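Local structure of tyrosinase (Aspergillus oryzae, 6JU8) at residues Asp151-Phe155 / Leu283-Thr287; Gln272-Asp278 / Lys323-Asn327. The protein probably oxidises L-tyrosine and L-dopa to L-dopaquinone with molecular oxygen, using a pair of copper ions, a step in melanin biosynthesis. The protein carries 1 engineered substitution. All blocks are in the same frame, centred on the assembly; numbering follows the deposited sequence.

Interaction 1: Asp151-Phe155 / Leu283-Thr287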
ATOM      1  N   ASP A 151      20.108   5.621  -3.400  1.00  9.25           N
ATOM      2  CA  ASP A 151      20.692   6.857  -2.882  1.00  9.30           C
ATOM      3  C   ASP A 151      19.656   7.607  -2.056  1.00  8.92           C
ATOM      4  O   ASP A 151      18.909   8.467  -2.538  1.00 10.12           O
ATOM      5  CB  ASP A 151      21.252   7.737  -4.005  1.00 10.38           C
ATOM      6  CG  ASP A 151      22.228   8.760  -3.411  1.00 10.34           C
ATOM      7  OD1 ASP A 151      22.128   9.066  -2.212  1.00 11.22           O
ATOM      8  OD2 ASP A 151      23.111   9.212  -4.173  1.00 11.24           O
ATOM      9  N   PHE A 152      19.598   7.247  -0.774  1.00  9.28           N
ATOM     10  CA  PHE A 152      18.603   7.825   0.135  1.00  8.97           C
ATOM     11  C   PHE A 152      18.849   9.314   0.383  1.00 10.95           C
ATOM     12  O   PHE A 152      17.969   9.992   0.941  1.00 12.26           O
ATOM     13  CB  PHE A 152      18.496   7.036   1.448  1.00  9.63           C
ATOM     14  CG  PHE A 152      19.793   6.868   2.205  1.00  9.06           C
ATOM     15  CD1 PHE A 152      20.433   7.962   2.779  1.00  9.70           C
ATOM     16  CD2 PHE A 152      20.393   5.617   2.330  1.00  9.67           C
ATOM     17  CE1 PHE A 152      21.636   7.788   3.472  1.00  9.21           C
ATOM     18  CE2 PHE A 152      21.569   5.414   3.042  1.00  9.32           C
ATOM     19  CZ  PHE A 152      22.190   6.525   3.611  1.00  9.60           C
ATOM     20  N   ALA A 153      20.016   9.842   0.014  1.00  9.84           N
ATOM     21  CA  ALA A 153      20.380  11.226   0.275  1.00  9.23           C
ATOM     22  C   ALA A 153      20.322  12.100  -0.970  1.00  9.69           C
ATOM     23  O   ALA A 153      20.597  13.300  -0.866  1.00 12.48           O
ATOM     24  CB  ALA A 153      21.758  11.271   0.906  1.00 11.28           C
ATOM     25  N   ARG A 154      19.962  11.557  -2.122  1.00 11.15           N
ATOM     26  CA  ARG A 154      19.904  12.296  -3.374  1.00 12.05           C
ATOM     27  C   ARG A 154      18.452  12.635  -3.697  1.00 11.37           C
ATOM     28  O   ARG A 154      17.586  11.761  -3.631  1.00 12.86           O
ATOM     29  CB  ARG A 154      20.484  11.439  -4.509  1.00 11.69           C
ATOM     30  CG  ARG A 154      20.562  12.174  -5.852  1.00 13.85           C
ATOM     31  CD  ARG A 154      21.198  11.239  -6.879  1.00 13.80           C
ATOM     32  NE  ARG A 154      21.332  11.921  -8.158  1.00 16.03           N
ATOM     33  CZ  ARG A 154      21.495  11.294  -9.320  1.00 18.21           C
ATOM     34  NH1 ARG A 154      21.520   9.980  -9.390  1.00 18.07           N
ATOM     35  NH2 ARG A 154      21.615  12.005 -10.429  1.00 26.83           N
ATOM     36  N   PHE A 155      18.151  13.873  -4.070  1.00 12.87           N
ATOM     37  CA  PHE A 155      16.783  14.209  -4.446  1.00 13.08           C
ATOM     38  C   PHE A 155      16.387  13.415  -5.679  1.00 13.02           C
ATOM     39  O   PHE A 155      17.157  13.350  -6.650  1.00 15.90           O
ATOM     40  CB  PHE A 155      16.711  15.713  -4.750  1.00 15.17           C
ATOM     41  CG  PHE A 155      16.962  16.574  -3.535  1.00 18.66           C
ATOM     42  CD1 PHE A 155      16.393  16.279  -2.301  1.00 17.40           C
ATOM     43  CD2 PHE A 155      17.775  17.697  -3.632  1.00 19.23           C
ATOM     44  CE1 PHE A 155      16.607  17.127  -1.231  1.00 20.23           C
ATOM     45  CE2 PHE A 155      17.979  18.560  -2.563  1.00 19.62           C
ATOM     46  CZ  PHE A 155      17.390  18.271  -1.348  1.00 21.07           C
ATOM     47  N   LEU A 283      18.324  14.821   5.935  1.00  9.93           N
ATOM     48  CA  LEU A 283      19.078  13.605   5.656  1.00  9.44           C
ATOM     49  C   LEU A 283      20.175  13.884   4.627  1.00  9.84           C
ATOM     50  O   LEU A 283      21.271  13.329   4.751  1.00 10.15           O
ATOM     51  CB  LEU A 283      18.152  12.473   5.230  1.00  9.64           C
ATOM     52  CG  LEU A 283      18.816  11.164   4.791  1.00  9.62           C
ATOM     53  CD1 LEU A 283      19.737  10.577   5.860  1.00 11.83           C
ATOM     54  CD2 LEU A 283      17.718  10.154   4.405  1.00 10.52           C
ATOM     55  N   GLN A 284      19.897  14.718   3.606  1.00 10.11           N
ATOM     56  CA  GLN A 284      20.967  14.985   2.634  1.00 10.45           C
ATOM     57  C   GLN A 284      22.131  15.715   3.298  1.00 10.58           C
ATOM     58  O   GLN A 284      23.314  15.409   3.050  1.00 10.70           O
ATOM     59  CB  GLN A 284      20.431  15.798   1.460  1.00 12.24           C
ATOM     60  CG  GLN A 284      21.496  16.103   0.409  1.00 11.60           C
ATOM     61  CD  GLN A 284      20.885  16.796  -0.795  1.00 13.63           C
ATOM     62  OE1 GLN A 284      20.933  18.011  -0.862  1.00 17.44           O
ATOM     63  NE2 GLN A 284      20.293  16.039  -1.711  1.00 14.10           N
ATOM     64  N   ASP A 285      21.807  16.730   4.105  1.00 10.97           N
ATOM     65  CA  ASP A 285      22.915  17.469   4.730  1.00 11.15           C
ATOM     66  C   ASP A 285      23.689  16.610   5.713  1.00 10.74           C
ATOM     67  O   ASP A 285      24.916  16.728   5.838  1.00 11.09           O
ATOM     68  CB  ASP A 285      22.378  18.740   5.398  1.00 14.73           C
ATOM     69  CG  ASP A 285      23.553  19.591   5.879  1.00 18.94           C
ATOM     70  OD1 ASP A 285      24.479  19.859   5.094  1.00 27.97           O
ATOM     71  OD2 ASP A 285      23.520  20.004   7.039  1.00 31.12           O
ATOM     72  N   MET A 286      22.969  15.760   6.458  1.00 10.48           N
ATOM     73  CA  MET A 286      23.694  14.893   7.410  1.00  9.55           C
ATOM     74  C   MET A 286      24.666  13.996   6.671  1.00  9.41           C
ATOM     75  O   MET A 286      25.793  13.730   7.125  1.00 10.90           O
ATOM     76  CB  MET A 286      22.701  14.056   8.231  1.00  9.97           C
ATOM     77  CG  MET A 286      23.337  13.453   9.462  1.00 11.38           C
ATOM     78  SD  MET A 286      23.651  14.664  10.753  1.00 12.35           S
ATOM     79  CE  MET A 286      22.033  14.657  11.557  1.00 13.81           C
ATOM     80  N   THR A 287      24.255  13.505   5.507  1.00 10.19           N
ATOM     81  CA  THR A 287      25.098  12.644   4.671  1.00  9.33           C
ATOM     82  C   THR A 287      26.271  13.432   4.130  1.00  9.81           C
ATOM     83  O   THR A 287      27.441  12.980   4.112  1.00 11.63           O
ATOM     84  CB  THR A 287      24.234  12.031   3.546  1.00  9.82           C
ATOM     85  OG1 THR A 287      23.200  11.242   4.151  1.00 10.99           O
ATOM     86  CG2 THR A 287      25.074  11.091   2.697  1.00 11.87           C
TER
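Over the centre of one face of the F155 ring sits the amide nitrogen of Q284, with NE2 3.4 Å above the plane of the ring carbons. The amide is tilted, its plane 53° from that of the ring, and its OE1 comes 3.5 Å from F155 CE2. The second ring, F152, meets T287 OG1 at its edge, while L283 CD2 approaches it obliquely, 3.8 Å from F152 CD1.

Between the two rings lies A153. A153 O accepts from Q284 NE2 at 2.9 Å, the N-H pointing almost straight at it, with the oxygen in the plane of the amide. Q284 gets there because CG stands opposite its backbone N (chi1 -180°) and the chain beyond runs extended. A153 CB turns toward the helix and rests 3.6 Å from T287 OG1. That hydroxyl donates to L283 O, which also receives T287 N, the two donors arriving from opposite faces of the carbonyl plane. On the loop side, D151 OD1 takes the backbone N of A153 (3.2 Å), while D151 OD2 is hydrogen-bonded to the OH of Y456.

F152 also meets the ring of H375 and lies about 6 Å, side chain to side chain, from the copper ligand H332. The 151-155 loop, an Asx turn (D151-A153) within a type I beta turn (D151-R154), docks on the first turn of helix 283-292 beside the dicopper site of the tyrosinase central domain.

Interaction 2: Gln272-Asp278 / Lys323-Asn327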
ATOM      1  N   GLN A 272      18.215  10.463  17.826  1.00 14.76           N
ATOM      2  CA  GLN A 272      19.222  10.950  18.770  1.00 16.19           C
ATOM      3  C   GLN A 272      18.858  12.330  19.320  1.00 20.26           C
ATOM      4  O   GLN A 272      18.140  13.094  18.676  1.00 19.47           O
ATOM      5  CB  GLN A 272      20.577  11.021  18.068  1.00 17.67           C
ATOM      6  CG  GLN A 272      21.220   9.687  17.739  1.00 16.54           C
ATOM      7  CD  GLN A 272      20.765   9.184  16.379  1.00 15.26           C
ATOM      8  OE1 GLN A 272      19.833   9.696  15.752  1.00 15.16           O
ATOM      9  NE2 GLN A 272      21.405   8.122  15.930  1.00 19.85           N
ATOM     10  N   ASN A 273      19.363  12.604  20.522  1.00 20.22           N
ATOM     11  CA  ASN A 273      19.263  13.919  21.152  1.00 22.26           C
ATOM     12  C   ASN A 273      20.180  14.907  20.436  1.00 21.78           C
ATOM     13  O   ASN A 273      21.402  14.747  20.530  1.00 24.13           O
ATOM     14  CB  ASN A 273      19.648  13.776  22.618  1.00 29.46           C
ATOM     15  CG  ASN A 273      19.812  15.071  23.377  1.00 35.59           C
ATOM     16  OD1 ASN A 273      19.358  16.123  22.926  1.00 40.03           O
ATOM     17  ND2 ASN A 273      20.455  14.993  24.543  1.00 45.23           N
ATOM     18  N   LEU A 274      19.631  15.883  19.727  1.00 19.37           N
ATOM     19  CA  LEU A 274      20.434  16.864  18.996  1.00 18.41           C
ATOM     20  C   LEU A 274      20.467  18.204  19.733  1.00 19.80           C
ATOM     21  O   LEU A 274      20.790  19.275  19.202  1.00 21.60           O
ATOM     22  CB  LEU A 274      19.955  17.029  17.561  1.00 21.09           C
ATOM     23  CG  LEU A 274      20.010  15.814  16.628  1.00 23.67           C
ATOM     24  CD1 LEU A 274      19.745  16.214  15.167  1.00 22.92           C
ATOM     25  CD2 LEU A 274      21.328  15.056  16.728  1.00 24.28           C
ATOM     26  N   ASP A 275      20.128  18.176  21.020  1.00 21.45           N
ATOM     27  CA  ASP A 275      20.162  19.412  21.806  1.00 22.83           C
ATOM     28  C   ASP A 275      21.568  19.994  21.718  1.00 23.72           C
ATOM     29  O   ASP A 275      22.568  19.282  21.884  1.00 26.68           O
ATOM     30  CB  ASP A 275      19.730  19.112  23.239  1.00 23.78           C
ATOM     31  CG  ASP A 275      19.381  20.290  24.107  1.00 30.88           C
ATOM     32  OD1 ASP A 275      18.962  21.359  23.608  1.00 31.34           O
ATOM     33  OD2 ASP A 275      19.510  20.160  25.353  1.00 52.29           O
ATOM     34  N   GLY A 276      21.694  21.296  21.454  1.00 23.97           N
ATOM     35  CA  GLY A 276      23.024  21.907  21.427  1.00 25.08           C
ATOM     36  C   GLY A 276      23.656  21.920  20.048  1.00 21.88           C
ATOM     37  O   GLY A 276      24.697  22.552  19.842  1.00 25.55           O
ATOM     38  N   TRP A 277      23.049  21.246  19.064  1.00 21.53           N
ATOM     39  CA  TRP A 277      23.593  21.242  17.710  1.00 20.28           C
ATOM     40  C   TRP A 277      23.436  22.591  17.023  1.00 19.77           C
ATOM     41  O   TRP A 277      22.563  23.370  17.384  1.00 21.79           O
ATOM     42  CB  TRP A 277      22.914  20.181  16.843  1.00 19.96           C
ATOM     43  CG  TRP A 277      23.501  18.809  16.986  1.00 20.88           C
ATOM     44  CD1 TRP A 277      23.834  18.145  18.129  1.00 20.55           C
ATOM     45  CD2 TRP A 277      23.814  17.937  15.893  1.00 19.10           C
ATOM     46  NE1 TRP A 277      24.343  16.892  17.815  1.00 22.38           N
ATOM     47  CE2 TRP A 277      24.340  16.745  16.443  1.00 20.40           C
ATOM     48  CE3 TRP A 277      23.698  18.060  14.501  1.00 20.47           C
ATOM     49  CZ2 TRP A 277      24.754  15.674  15.653  1.00 18.50           C
ATOM     50  CZ3 TRP A 277      24.112  16.985  13.722  1.00 20.01           C
ATOM     51  CH2 TRP A 277      24.631  15.818  14.296  1.00 20.05           C
ATOM     52  N   ASP A 278      24.276  22.824  16.018  1.00 21.95           N
ATOM     53  CA  ASP A 278      24.227  24.065  15.261  1.00 22.58           C
ATOM     54  C   ASP A 278      22.891  24.205  14.547  1.00 22.15           C
ATOM     55  O   ASP A 278      22.365  25.302  14.401  1.00 27.83           O
ATOM     56  CB  ASP A 278      25.360  24.181  14.241  1.00 26.96           C
ATOM     57  CG  ASP A 278      25.396  23.126  13.155  1.00 29.49           C
ATOM     58  OD1 ASP A 278      25.450  21.913  13.463  1.00 32.49           O
ATOM     59  OD2 ASP A 278      25.391  23.479  11.948  1.00 53.86           O
ATOM     60  N   LYS A 323      29.304  16.232  17.543  1.00 58.89           N
ATOM     61  CA  LYS A 323      29.725  17.598  17.245  1.00 40.18           C
ATOM     62  C   LYS A 323      29.254  17.981  15.843  1.00 33.70           C
ATOM     63  O   LYS A 323      30.058  18.141  14.933  1.00 36.59           O
ATOM     64  N   ASN A 324      27.942  18.113  15.663  1.00 32.55           N
ATOM     65  CA  ASN A 324      27.392  18.634  14.425  1.00 26.25           C
ATOM     66  C   ASN A 324      27.651  17.689  13.254  1.00 18.74           C
ATOM     67  O   ASN A 324      27.536  18.058  12.086  1.00 19.61           O
ATOM     68  CB  ASN A 324      27.928  20.034  14.156  1.00 25.95           C
ATOM     69  CG  ASN A 324      27.347  21.016  15.166  1.00 33.03           C
ATOM     70  OD1 ASN A 324      26.239  20.852  15.676  1.00 48.49           O
ATOM     71  ND2 ASN A 324      28.113  22.057  15.466  1.00 43.83           N
ATOM     72  N   TRP A 325      27.938  16.427  13.541  1.00 16.17           N
ATOM     73  CA  TRP A 325      27.914  15.390  12.504  1.00 13.93           C
ATOM     74  C   TRP A 325      27.501  14.083  13.179  1.00 12.31           C
ATOM     75  O   TRP A 325      27.633  13.934  14.394  1.00 14.81           O
ATOM     76  CB  TRP A 325      29.253  15.239  11.772  1.00 15.46           C
ATOM     77  CG  TRP A 325      30.386  14.834  12.670  1.00 16.24           C
ATOM     78  CD1 TRP A 325      31.208  15.674  13.372  1.00 17.77           C
ATOM     79  CD2 TRP A 325      30.812  13.502  12.973  1.00 16.64           C
ATOM     80  NE1 TRP A 325      32.122  14.948  14.091  1.00 18.84           N
ATOM     81  CE2 TRP A 325      31.902  13.616  13.870  1.00 18.91           C
ATOM     82  CE3 TRP A 325      30.402  12.220  12.603  1.00 18.64           C
ATOM     83  CZ2 TRP A 325      32.583  12.509  14.392  1.00 23.00           C
ATOM     84  CZ3 TRP A 325      31.077  11.123  13.117  1.00 21.84           C
ATOM     85  CH2 TRP A 325      32.157  11.275  14.001  1.00 22.16           C
ATOM     86  N   MET A 326      27.049  13.146  12.361  1.00 11.86           N
ATOM     87  CA  MET A 326      26.558  11.856  12.833  1.00 11.83           C
ATOM     88  C   MET A 326      27.270  10.730  12.092  1.00 10.96           C
ATOM     89  O   MET A 326      27.457  10.828  10.877  1.00 11.64           O
ATOM     90  CB  MET A 326      25.047  11.784  12.593  1.00 13.50           C
ATOM     91  CG  MET A 326      24.396  10.483  13.018  1.00 13.31           C
ATOM     92  SD  MET A 326      22.610  10.565  12.839  1.00 13.50           S
ATOM     93  CE  MET A 326      22.157  11.720  14.121  1.00 15.36           C
ATOM     94  N   ASN A 327      27.678   9.668  12.788  1.00 10.95           N
ATOM     95  CA  ASN A 327      28.414   8.576  12.153  1.00 10.34           C
ATOM     96  C   ASN A 327      27.550   7.770  11.175  1.00  9.13           C
ATOM     97  O   ASN A 327      26.320   7.843  11.153  1.00 10.32           O
ATOM     98  CB  ASN A 327      29.023   7.687  13.241  1.00 12.16           C
ATOM     99  CG  ASN A 327      27.995   6.919  14.024  1.00 10.62           C
ATOM    100  OD1 ASN A 327      27.433   5.950  13.531  1.00 10.97           O
ATOM    101  ND2 ASN A 327      27.734   7.333  15.267  1.00 15.02           N
TER
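With CG opposite its own carbonyl carbon (chi1 -84°), W277 extends its indole along the 323-327 loop, and N324, with its CG in the same relation (chi1 -69°), turns its amide back toward the start of that side chain. The two slide past each other in opposite directions. N324 CA lies 3.7 Å from the centroid of the six-membered ring of W277, a CH-pi contact only 10° off the ring normal. On the opposite face L274 CD2 stands 3.4 Å above the indole plane, so the ring is sandwiched between its own loop and N324. Farther out, W277 CH2 comes 3.4 Å from W325 N, and M326 N sits at the ring edge.

The polar link is at the other end: D278 N donates to N324 OD1 at 2.8 Å, a nearly straight bond whose donor is tilted from the carbonyl plane. R289 then ties the two segments together, making a salt bridge to D278 OD1 and a hydrogen bond to N324 O. M326 places CE 3.5 Å from Q272 OE1; the Q272 amide is held by N334 and E311.

The type II beta turn L274-W277, with G276 third, overlaps the Asx turn N273-D275. The loop shaped by these two turns carries W277 and D278 onto the 323-327 loop at the periphery of the central domain, ahead of helix 328-340, for which N327 is the N-cap.

Interactions 1 and 2 have centres 16 Å apart and their segments alternate along the chain: 151-155, 272-278, 283-287, then 323-327. Helix 283-292 connects them. Its first turn receives the 151-155 loop, and M286 reaches from that turn to interaction 2, its SD 3.7 Å from M326 CB and 3.8 Å from W277 CZ3. R289, farther along the helix, pairs with D285 and also with D278. Helix 328-340 is the second shared element: L283 and M286 pack on it, as do M326 and Q272. Interaction 1, the deeper, docks a loop on helix 283-292; interaction 2 joins the loops that precede helices 283-292 and 328-340, the latter carrying copper ligands H332 and H336.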